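Diguanylate cyclase DosC (PDB 4ZVA) probably makes the second messenger cyclic di-GMP in response to oxygen, which its haem-bearing globin domain senses. Local coordinates at residues H29-I40 against G106-V117. Numbering follows the deposited sequence.
With HEM (protoporphyrin IX containing Fe), chain C.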
ATOM      1  N   HIS A  29     -13.205  15.423  -0.468  1.00 31.32           N
ATOM      2  CA  HIS A  29     -12.009  15.623  -1.278  1.00 29.13           C
ATOM      3  C   HIS A  29     -11.885  14.659  -2.456  1.00 28.77           C
ATOM      4  O   HIS A  29     -10.871  14.668  -3.152  1.00 35.92           O
ATOM      5  CB  HIS A  29     -10.760  15.536  -0.396  1.00 35.26           C
ATOM      6  CG  HIS A  29     -10.714  16.576   0.680  1.00 35.84           C
ATOM      7  ND1 HIS A  29     -11.115  16.327   1.975  1.00 35.24           N
ATOM      8  CD2 HIS A  29     -10.340  17.877   0.647  1.00 34.65           C
ATOM      9  CE1 HIS A  29     -10.974  17.425   2.697  1.00 34.36           C
ATOM     10  NE2 HIS A  29     -10.507  18.380   1.915  1.00 40.95           N
ATOM     11  N   ALA A  30     -12.905  13.833  -2.679  1.00 29.77           N
ATOM     12  CA  ALA A  30     -12.885  12.881  -3.794  1.00 32.35           C
ATOM     13  C   ALA A  30     -12.657  13.577  -5.129  1.00 34.76           C
ATOM     14  O   ALA A  30     -11.952  13.057  -5.994  1.00 29.99           O
ATOM     15  CB  ALA A  30     -14.182  12.086  -3.846  1.00 32.62           C
ATOM     16  N   HIS A  31     -13.247  14.758  -5.289  1.00 35.30           N
ATOM     17  CA  HIS A  31     -13.108  15.517  -6.525  1.00 34.36           C
ATOM     18  C   HIS A  31     -11.654  15.913  -6.764  1.00 35.24           C
ATOM     19  O   HIS A  31     -11.102  15.648  -7.833  1.00 34.18           O
ATOM     20  CB  HIS A  31     -14.000  16.762  -6.491  1.00 37.66           C
ATOM     21  CG  HIS A  31     -14.015  17.531  -7.777  1.00 40.47           C
ATOM     22  ND1 HIS A  31     -14.439  16.981  -8.969  1.00 41.45           N
ATOM     23  CD2 HIS A  31     -13.665  18.808  -8.056  1.00 42.90           C
ATOM     24  CE1 HIS A  31     -14.345  17.886  -9.926  1.00 38.82           C
ATOM     25  NE2 HIS A  31     -13.879  19.004  -9.399  1.00 42.33           N
ATOM     26  N   TYR A  32     -11.035  16.530  -5.762  1.00 31.81           N
ATOM     27  CA  TYR A  32      -9.626  16.890  -5.842  1.00 33.93           C
ATOM     28  C   TYR A  32      -8.759  15.667  -6.115  1.00 31.52           C
ATOM     29  O   TYR A  32      -7.862  15.706  -6.957  1.00 31.77           O
ATOM     30  CB  TYR A  32      -9.156  17.565  -4.547  1.00 37.60           C
ATOM     31  CG  TYR A  32      -7.653  17.484  -4.354  1.00 36.53           C
ATOM     32  CD1 TYR A  32      -6.800  18.353  -5.021  1.00 42.65           C
ATOM     33  CD2 TYR A  32      -7.087  16.523  -3.522  1.00 40.22           C
ATOM     34  CE1 TYR A  32      -5.430  18.277  -4.861  1.00 42.43           C
ATOM     35  CE2 TYR A  32      -5.716  16.438  -3.357  1.00 38.97           C
ATOM     36  CZ  TYR A  32      -4.893  17.319  -4.028  1.00 44.13           C
ATOM     37  OH  TYR A  32      -3.528  17.242  -3.866  1.00 42.03           O
ATOM     38  N   LEU A  33      -9.038  14.585  -5.394  1.00 32.62           N
ATOM     39  CA  LEU A  33      -8.237  13.371  -5.487  1.00 33.46           C
ATOM     40  C   LEU A  33      -8.278  12.762  -6.884  1.00 39.04           C
ATOM     41  O   LEU A  33      -7.243  12.389  -7.427  1.00 36.70           O
ATOM     42  CB  LEU A  33      -8.709  12.345  -4.454  1.00 26.69           C
ATOM     43  CG  LEU A  33      -8.403  12.658  -2.987  1.00 34.08           C
ATOM     44  CD1 LEU A  33      -9.086  11.657  -2.075  1.00 34.13           C
ATOM     45  CD2 LEU A  33      -6.901  12.664  -2.740  1.00 34.74           C
ATOM     46  N   SER A  34      -9.467  12.687  -7.474  1.00 37.73           N
ATOM     47  CA  SER A  34      -9.614  12.094  -8.800  1.00 34.08           C
ATOM     48  C   SER A  34      -8.891  12.908  -9.869  1.00 36.22           C
ATOM     49  O   SER A  34      -8.302  12.349 -10.795  1.00 40.43           O
ATOM     50  CB  SER A  34     -11.097  11.952  -9.163  1.00 42.04           C
ATOM     51  OG  SER A  34     -11.720  13.220  -9.294  1.00 46.02           O
ATOM     52  N   ILE A  35      -8.927  14.230  -9.729  1.00 35.59           N
ATOM     53  CA  ILE A  35      -8.276  15.121 -10.683  1.00 40.13           C
ATOM     54  C   ILE A  35      -6.754  15.046 -10.584  1.00 40.67           C
ATOM     55  O   ILE A  35      -6.063  14.913 -11.594  1.00 38.75           O
ATOM     56  CB  ILE A  35      -8.729  16.575 -10.471  1.00 42.04           C
ATOM     57  CG1 ILE A  35     -10.227  16.707 -10.758  1.00 41.46           C
ATOM     58  CG2 ILE A  35      -7.926  17.527 -11.348  1.00 44.09           C
ATOM     59  CD1 ILE A  35     -10.810  18.027 -10.325  1.00 45.53           C
ATOM     60  N   GLU A  36      -6.238  15.124  -9.361  1.00 40.11           N
ATOM     61  CA  GLU A  36      -4.799  15.057  -9.126  1.00 41.46           C
ATOM     62  C   GLU A  36      -4.249  13.675  -9.480  1.00 39.91           C
ATOM     63  O   GLU A  36      -3.140  13.554 -10.000  1.00 46.60           O
ATOM     64  CB  GLU A  36      -4.479  15.413  -7.670  1.00 40.86           C
ATOM     65  CG  GLU A  36      -2.992  15.433  -7.329  1.00 45.99           C
ATOM     66  CD  GLU A  36      -2.236  16.586  -7.977  1.00 46.71           C
ATOM     67  OE1 GLU A  36      -2.856  17.405  -8.687  1.00 52.25           O
ATOM     68  OE2 GLU A  36      -1.007  16.674  -7.768  1.00 53.21           O
ATOM     69  N   PHE A  37      -5.029  12.640  -9.184  1.00 33.82           N
ATOM     70  CA  PHE A  37      -4.702  11.273  -9.579  1.00 32.70           C
ATOM     71  C   PHE A  37      -4.465  11.185 -11.080  1.00 42.74           C
ATOM     72  O   PHE A  37      -3.441  10.672 -11.532  1.00 41.04           O
ATOM     73  CB  PHE A  37      -5.828  10.319  -9.164  1.00 36.49           C
ATOM     74  CG  PHE A  37      -5.723   8.941  -9.759  1.00 46.61           C
ATOM     75  CD1 PHE A  37      -4.964   7.958  -9.143  1.00 43.18           C
ATOM     76  CD2 PHE A  37      -6.407   8.623 -10.924  1.00 43.46           C
ATOM     77  CE1 PHE A  37      -4.878   6.689  -9.685  1.00 41.38           C
ATOM     78  CE2 PHE A  37      -6.321   7.357 -11.472  1.00 47.40           C
ATOM     79  CZ  PHE A  37      -5.555   6.387 -10.850  1.00 42.18           C
ATOM     80  N   TYR A  38      -5.420  11.704 -11.845  1.00 38.87           N
ATOM     81  CA  TYR A  38      -5.357  11.670 -13.300  1.00 41.76           C
ATOM     82  C   TYR A  38      -4.136  12.419 -13.824  1.00 41.18           C
ATOM     83  O   TYR A  38      -3.467  11.959 -14.746  1.00 44.74           O
ATOM     84  CB  TYR A  38      -6.635  12.259 -13.907  1.00 37.07           C
ATOM     85  CG  TYR A  38      -6.733  12.079 -15.406  1.00 43.75           C
ATOM     86  CD1 TYR A  38      -7.235  10.905 -15.953  1.00 46.22           C
ATOM     87  CD2 TYR A  38      -6.318  13.081 -16.275  1.00 48.42           C
ATOM     88  CE1 TYR A  38      -7.324  10.733 -17.323  1.00 48.74           C
ATOM     89  CE2 TYR A  38      -6.401  12.918 -17.646  1.00 54.27           C
ATOM     90  CZ  TYR A  38      -6.904  11.742 -18.164  1.00 57.33           C
ATOM     91  OH  TYR A  38      -6.989  11.577 -19.527  1.00 66.67           O
ATOM     92  N   ARG A  39      -3.863  13.585 -13.246  1.00 43.73           N
ATOM     93  CA  ARG A  39      -2.740  14.408 -13.684  1.00 44.74           C
ATOM     94  C   ARG A  39      -1.401  13.698 -13.489  1.00 45.42           C
ATOM     95  O   ARG A  39      -0.553  13.700 -14.382  1.00 49.35           O
ATOM     96  CB  ARG A  39      -2.728  15.744 -12.938  1.00 40.59           C
ATOM     97  CG  ARG A  39      -1.665  16.709 -13.443  1.00 42.41           C
ATOM     98  CD  ARG A  39      -1.519  17.917 -12.536  1.00 44.40           C
ATOM     99  NE  ARG A  39      -0.998  17.552 -11.223  1.00 47.39           N
ATOM    100  CZ  ARG A  39       0.292  17.370 -10.960  1.00 49.18           C
ATOM    101  NH1 ARG A  39       1.196  17.519 -11.921  1.00 46.19           N
ATOM    102  NH2 ARG A  39       0.682  17.038  -9.737  1.00 49.19           N
ATOM    103  N   ILE A  40      -1.217  13.095 -12.320  1.00 43.67           N
ATOM    104  CA  ILE A  40       0.040  12.431 -11.982  1.00 42.52           C
ATOM    105  C   ILE A  40       0.226  11.144 -12.783  1.00 45.54           C
ATOM    106  O   ILE A  40       1.315  10.862 -13.281  1.00 46.45           O
ATOM    107  CB  ILE A  40       0.117  12.122 -10.477  1.00 37.54           C
ATOM    108  CG1 ILE A  40       0.116  13.425  -9.678  1.00 33.31           C
ATOM    109  CG2 ILE A  40       1.359  11.301 -10.154  1.00 44.48           C
ATOM    110  CD1 ILE A  40       0.105  13.225  -8.185  1.00 37.59           C
ATOM    111  N   GLY A 106      -1.056   3.239  -9.931  1.00 45.45           N
ATOM    112  CA  GLY A 106      -2.181   4.130  -9.717  1.00 41.53           C
ATOM    113  C   GLY A 106      -2.582   4.167  -8.257  1.00 38.32           C
ATOM    114  O   GLY A 106      -2.833   5.234  -7.697  1.00 43.13           O
ATOM    115  N   PHE A 107      -2.629   2.994  -7.636  1.00 37.40           N
ATOM    116  CA  PHE A 107      -2.951   2.885  -6.219  1.00 38.21           C
ATOM    117  C   PHE A 107      -1.922   3.593  -5.347  1.00 42.11           C
ATOM    118  O   PHE A 107      -2.272   4.190  -4.327  1.00 38.77           O
ATOM    119  CB  PHE A 107      -3.056   1.420  -5.801  1.00 41.44           C
ATOM    120  CG  PHE A 107      -4.376   0.788  -6.131  1.00 42.18           C
ATOM    121  CD1 PHE A 107      -5.455   0.926  -5.274  1.00 43.14           C
ATOM    122  CD2 PHE A 107      -4.538   0.049  -7.289  1.00 48.23           C
ATOM    123  CE1 PHE A 107      -6.673   0.344  -5.571  1.00 40.47           C
ATOM    124  CE2 PHE A 107      -5.752  -0.537  -7.591  1.00 47.53           C
ATOM    125  CZ  PHE A 107      -6.821  -0.388  -6.731  1.00 44.84           C
ATOM    126  N   ARG A 108      -0.653   3.510  -5.735  1.00 39.58           N
ATOM    127  CA  ARG A 108       0.403   4.163  -4.974  1.00 41.10           C
ATOM    128  C   ARG A 108       0.247   5.675  -5.052  1.00 34.64           C
ATOM    129  O   ARG A 108       0.414   6.378  -4.056  1.00 34.65           O
ATOM    130  CB  ARG A 108       1.787   3.748  -5.476  1.00 41.20           C
ATOM    131  CG  ARG A 108       2.916   4.225  -4.570  1.00 43.14           C
ATOM    132  CD  ARG A 108       4.283   3.789  -5.072  1.00 38.93           C
ATOM    133  NE  ARG A 108       4.682   4.500  -6.280  1.00 39.79           N
ATOM    134  CZ  ARG A 108       5.163   5.738  -6.288  1.00 44.98           C
ATOM    135  NH1 ARG A 108       5.301   6.404  -5.149  1.00 50.27           N
ATOM    136  NH2 ARG A 108       5.507   6.312  -7.433  1.00 44.11           N
ATOM    137  N   VAL A 109      -0.072   6.168  -6.246  1.00 37.71           N
ATOM    138  CA  VAL A 109      -0.311   7.592  -6.448  1.00 37.84           C
ATOM    139  C   VAL A 109      -1.467   8.072  -5.579  1.00 34.22           C
ATOM    140  O   VAL A 109      -1.368   9.108  -4.920  1.00 40.58           O
ATOM    141  CB  VAL A 109      -0.620   7.911  -7.927  1.00 33.46           C
ATOM    142  CG1 VAL A 109      -1.085   9.346  -8.077  1.00 31.87           C
ATOM    143  CG2 VAL A 109       0.603   7.648  -8.791  1.00 35.31           C
ATOM    144  N   LEU A 110      -2.551   7.300  -5.570  1.00 35.69           N
ATOM    145  CA  LEU A 110      -3.733   7.629  -4.781  1.00 36.58           C
ATOM    146  C   LEU A 110      -3.400   7.712  -3.295  1.00 39.64           C
ATOM    147  O   LEU A 110      -3.751   8.683  -2.627  1.00 35.69           O
ATOM    148  CB  LEU A 110      -4.838   6.596  -5.010  1.00 36.80           C
ATOM    149  CG  LEU A 110      -6.119   6.801  -4.196  1.00 35.98           C
ATOM    150  CD1 LEU A 110      -6.750   8.155  -4.518  1.00 34.78           C
ATOM    151  CD2 LEU A 110      -7.105   5.665  -4.434  1.00 36.41           C
ATOM    152  N   LYS A 111      -2.725   6.689  -2.780  1.00 34.11           N
ATOM    153  CA  LYS A 111      -2.322   6.671  -1.378  1.00 33.63           C
ATOM    154  C   LYS A 111      -1.374   7.822  -1.053  1.00 32.83           C
ATOM    155  O   LYS A 111      -1.425   8.388   0.039  1.00 34.62           O
ATOM    156  CB  LYS A 111      -1.668   5.331  -1.026  1.00 36.18           C
ATOM    157  CG  LYS A 111      -2.649   4.173  -0.949  1.00 40.57           C
ATOM    158  CD  LYS A 111      -1.956   2.845  -0.671  1.00 33.36           C
ATOM    159  CE  LYS A 111      -1.166   2.367  -1.880  1.00 34.39           C
ATOM    160  NZ  LYS A 111      -0.611   0.999  -1.677  1.00 36.34           N
ATOM    161  N   LYS A 112      -0.528   8.178  -2.014  1.00 32.60           N
ATOM    162  CA  LYS A 112       0.438   9.252  -1.823  1.00 37.19           C
ATOM    163  C   LYS A 112      -0.244  10.610  -1.648  1.00 37.36           C
ATOM    164  O   LYS A 112       0.100  11.371  -0.746  1.00 30.69           O
ATOM    165  CB  LYS A 112       1.415   9.309  -2.997  1.00 36.55           C
ATOM    166  CG  LYS A 112       2.406  10.461  -2.908  1.00 42.94           C
ATOM    167  CD  LYS A 112       3.336  10.507  -4.110  1.00 49.42           C
ATOM    168  CE  LYS A 112       4.217  11.745  -4.068  1.00 49.47           C
ATOM    169  NZ  LYS A 112       5.168  11.797  -5.213  1.00 52.17           N
ATOM    170  N   ILE A 113      -1.201  10.917  -2.519  1.00 32.45           N
ATOM    171  CA  ILE A 113      -1.855  12.224  -2.492  1.00 36.79           C
ATOM    172  C   ILE A 113      -2.942  12.314  -1.424  1.00 35.25           C
ATOM    173  O   ILE A 113      -3.403  13.408  -1.090  1.00 34.62           O
ATOM    174  CB  ILE A 113      -2.471  12.573  -3.859  1.00 35.98           C
ATOM    175  CG1 ILE A 113      -3.540  11.550  -4.249  1.00 34.18           C
ATOM    176  CG2 ILE A 113      -1.386  12.657  -4.916  1.00 41.26           C
ATOM    177  CD1 ILE A 113      -4.277  11.904  -5.531  1.00 37.89           C
ATOM    178  N   LEU A 114      -3.351  11.166  -0.894  1.00 33.34           N
ATOM    179  CA  LEU A 114      -4.363  11.130   0.156  1.00 32.04           C
ATOM    180  C   LEU A 114      -3.810  11.663   1.474  1.00 34.42           C
ATOM    181  O   LEU A 114      -4.526  12.308   2.237  1.00 29.21           O
ATOM    182  CB  LEU A 114      -4.892   9.705   0.354  1.00 32.18           C
ATOM    183  CG  LEU A 114      -5.898   9.529   1.499  1.00 34.51           C
ATOM    184  CD1 LEU A 114      -7.139  10.391   1.272  1.00 32.61           C
ATOM    185  CD2 LEU A 114      -6.280   8.069   1.691  1.00 34.70           C
ATOM    186  N   TYR A 115      -2.536  11.387   1.741  1.00 32.29           N
ATOM    187  CA  TYR A 115      -1.937  11.771   3.019  1.00 32.69           C
ATOM    188  C   TYR A 115      -1.956  13.285   3.285  1.00 26.80           C
ATOM    189  O   TYR A 115      -2.385  13.699   4.361  1.00 30.82           O
ATOM    190  CB  TYR A 115      -0.499  11.245   3.124  1.00 30.64           C
ATOM    191  CG  TYR A 115       0.209  11.680   4.389  1.00 30.92           C
ATOM    192  CD1 TYR A 115      -0.016  11.027   5.593  1.00 31.00           C
ATOM    193  CD2 TYR A 115       1.104  12.743   4.378  1.00 36.75           C
ATOM    194  CE1 TYR A 115       0.626  11.420   6.751  1.00 32.12           C
ATOM    195  CE2 TYR A 115       1.753  13.143   5.533  1.00 37.23           C
ATOM    196  CZ  TYR A 115       1.510  12.476   6.715  1.00 37.73           C
ATOM    197  OH  TYR A 115       2.154  12.868   7.868  1.00 47.20           O
ATOM    198  N   PRO A 116      -1.498  14.117   2.323  1.00 28.44           N
ATOM    199  CA  PRO A 116      -1.519  15.558   2.618  1.00 32.75           C
ATOM    200  C   PRO A 116      -2.927  16.096   2.879  1.00 34.56           C
ATOM    201  O   PRO A 116      -3.089  17.065   3.620  1.00 34.47           O
ATOM    202  CB  PRO A 116      -0.928  16.184   1.352  1.00 33.84           C
ATOM    203  CG  PRO A 116      -0.128  15.104   0.729  1.00 34.18           C
ATOM    204  CD  PRO A 116      -0.890  13.853   1.007  1.00 31.20           C
ATOM    205  N   VAL A 117      -3.928  15.469   2.270  1.00 33.46           N
ATOM    206  CA  VAL A 117      -5.322  15.841   2.492  1.00 33.00           C
ATOM    207  C   VAL A 117      -5.732  15.553   3.936  1.00 35.59           C
ATOM    208  O   VAL A 117      -6.379  16.374   4.587  1.00 32.62           O
ATOM    209  CB  VAL A 117      -6.257  15.090   1.522  1.00 33.73           C
ATOM    210  CG1 VAL A 117      -7.704  15.202   1.970  1.00 35.16           C
ATOM    211  CG2 VAL A 117      -6.092  15.633   0.115  1.00 37.29           C
TER
HETATM  212  CHA HEM C 201     -11.779   2.422 -15.639  1.00 50.82           C
HETATM  213  CHB HEM C 201      -7.186   3.534 -16.730  1.00 53.22           C
HETATM  214  CHC HEM C 201      -5.969   2.663 -12.130  1.00 45.73           C
HETATM  215  CHD HEM C 201     -10.647   2.634 -10.880  1.00 52.31           C
HETATM  216  C1A HEM C 201     -10.665   2.833 -16.340  1.00 51.08           C
HETATM  217  C2A HEM C 201     -10.612   3.275 -17.722  1.00 52.94           C
HETATM  218  C3A HEM C 201      -9.344   3.579 -18.010  1.00 47.65           C
HETATM  219  C4A HEM C 201      -8.543   3.340 -16.832  1.00 48.49           C
HETATM  220  CMA HEM C 201      -8.811   4.095 -19.363  1.00 53.16           C
HETATM  221  CAA HEM C 201     -11.797   3.395 -18.706  1.00 53.84           C
HETATM  222  CBA HEM C 201     -12.834   4.366 -18.148  1.00 55.05           C
HETATM  223  CGA HEM C 201     -13.830   4.719 -19.217  1.00 59.55           C
HETATM  224  O1A HEM C 201     -13.455   4.704 -20.418  1.00 55.39           O
HETATM  225  O2A HEM C 201     -14.995   5.027 -18.860  1.00 60.24           O
HETATM  226  C1B HEM C 201      -6.453   3.420 -15.573  1.00 50.16           C
HETATM  227  C2B HEM C 201      -5.048   3.735 -15.424  1.00 49.91           C
HETATM  228  C3B HEM C 201      -4.709   3.491 -14.143  1.00 46.82           C
HETATM  229  C4B HEM C 201      -5.894   3.019 -13.458  1.00 44.99           C
HETATM  230  CMB HEM C 201      -4.166   4.252 -16.586  1.00 48.46           C
HETATM  231  CAB HEM C 201      -3.349   3.648 -13.415  1.00 50.61           C
HETATM  232  CBB HEM C 201      -2.240   4.144 -13.970  1.00 54.45           C
HETATM  233  C1C HEM C 201      -7.118   2.668 -11.373  1.00 44.97           C
HETATM  234  C2C HEM C 201      -7.190   2.710  -9.926  1.00 46.69           C
HETATM  235  C3C HEM C 201      -8.492   2.698  -9.577  1.00 43.63           C
HETATM  236  C4C HEM C 201      -9.271   2.653 -10.800  1.00 46.19           C
HETATM  237  CMC HEM C 201      -5.939   2.756  -9.017  1.00 39.78           C
HETATM  238  CAC HEM C 201      -9.149   2.733  -8.174  1.00 41.83           C
HETATM  239  CBC HEM C 201      -8.477   2.858  -7.024  1.00 52.00           C
HETATM  240  C1D HEM C 201     -11.400   2.568 -12.034  1.00 49.03           C
HETATM  241  C2D HEM C 201     -12.846   2.509 -12.080  1.00 46.40           C
HETATM  242  C3D HEM C 201     -13.203   2.446 -13.573  1.00 52.07           C
HETATM  243  C4D HEM C 201     -11.936   2.467 -14.270  1.00 48.69           C
HETATM  244  CMD HEM C 201     -13.805   2.523 -10.869  1.00 43.78           C
HETATM  245  CAD HEM C 201     -14.605   2.364 -14.219  1.00 52.98           C
HETATM  246  CBD HEM C 201     -15.308   1.089 -13.759  1.00 54.03           C
HETATM  247  CGD HEM C 201     -16.475   0.784 -14.662  1.00 53.58           C
HETATM  248  O1D HEM C 201     -17.311  -0.077 -14.286  1.00 57.46           O
HETATM  249  O2D HEM C 201     -16.571   1.399 -15.755  1.00 55.34           O
HETATM  250  NA  HEM C 201      -9.380   2.882 -15.831  1.00 47.12           N
HETATM  251  NB  HEM C 201      -6.941   2.986 -14.357  1.00 45.74           N
HETATM  252  NC  HEM C 201      -8.403   2.634 -11.871  1.00 45.28           N
HETATM  253  ND  HEM C 201     -10.908   2.537 -13.335  1.00 49.06           N
HETATM  254 FE   HEM C 201      -8.891   2.506 -13.860  1.00 47.61          FE
HETATM  255  O   HOH W   1      -2.625  15.731  -2.069  1.00 35.89           O
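The carbonyl oxygen of I113 takes a hydrogen from a water 2.6 Å away, and the same water lies 2.5 Å from Y32 OH, in the plane of the tyrosine ring at its edge. This bridge is the polar link across an otherwise apolar contact. Beside the kink at P116, V117 N lies too far from I113 O for a helical bond, and the water takes its place at the oxygen. Next to it V117 splits its methyls: CG1 lies over one face of the H29 ring, 3.7 Å from the centroid and 20° off the normal, a CH-pi contact, while CG2 meets Y32 CE2 obliquely. H29 ND1 is bonded to I25 O, which fixes the imidazole's rotation.

Two knobs interlock further along. The I113 side chain enters the hole formed by L33, E36, F37 and I40; with CG1 between backbone N and carbonyl carbon (chi1 61°), CD1 is sent up against L33 O at 3.6 Å, leaving CG2 for I40 CD1. F37 answers as a knob among G106, V109, L110 and I113. F37, whose CG lies opposite the backbone N, brings its ring edge to the second helix, CE1 lying 3.2 Å from G106 O and CZ 4.0 Å from haem CHC. G106 lies against the haem, its C 3.7 Å from haem CMC, whereas F107 leaves the helix on another side and has haem CMC over one face of its ring.

L33 also packs on I68 of helix 54-72, and R108 and K112 reach acidic residues of the second subunit. The axes of 29-40 and 106-117 come within 9.7 Å and cross at 130°. By their order in the fold, helices 16-43 and 100-119 correspond to the globin B and G helices, whose knobs-into-holes crossing here has F37, G106 and F107 bordering the haem.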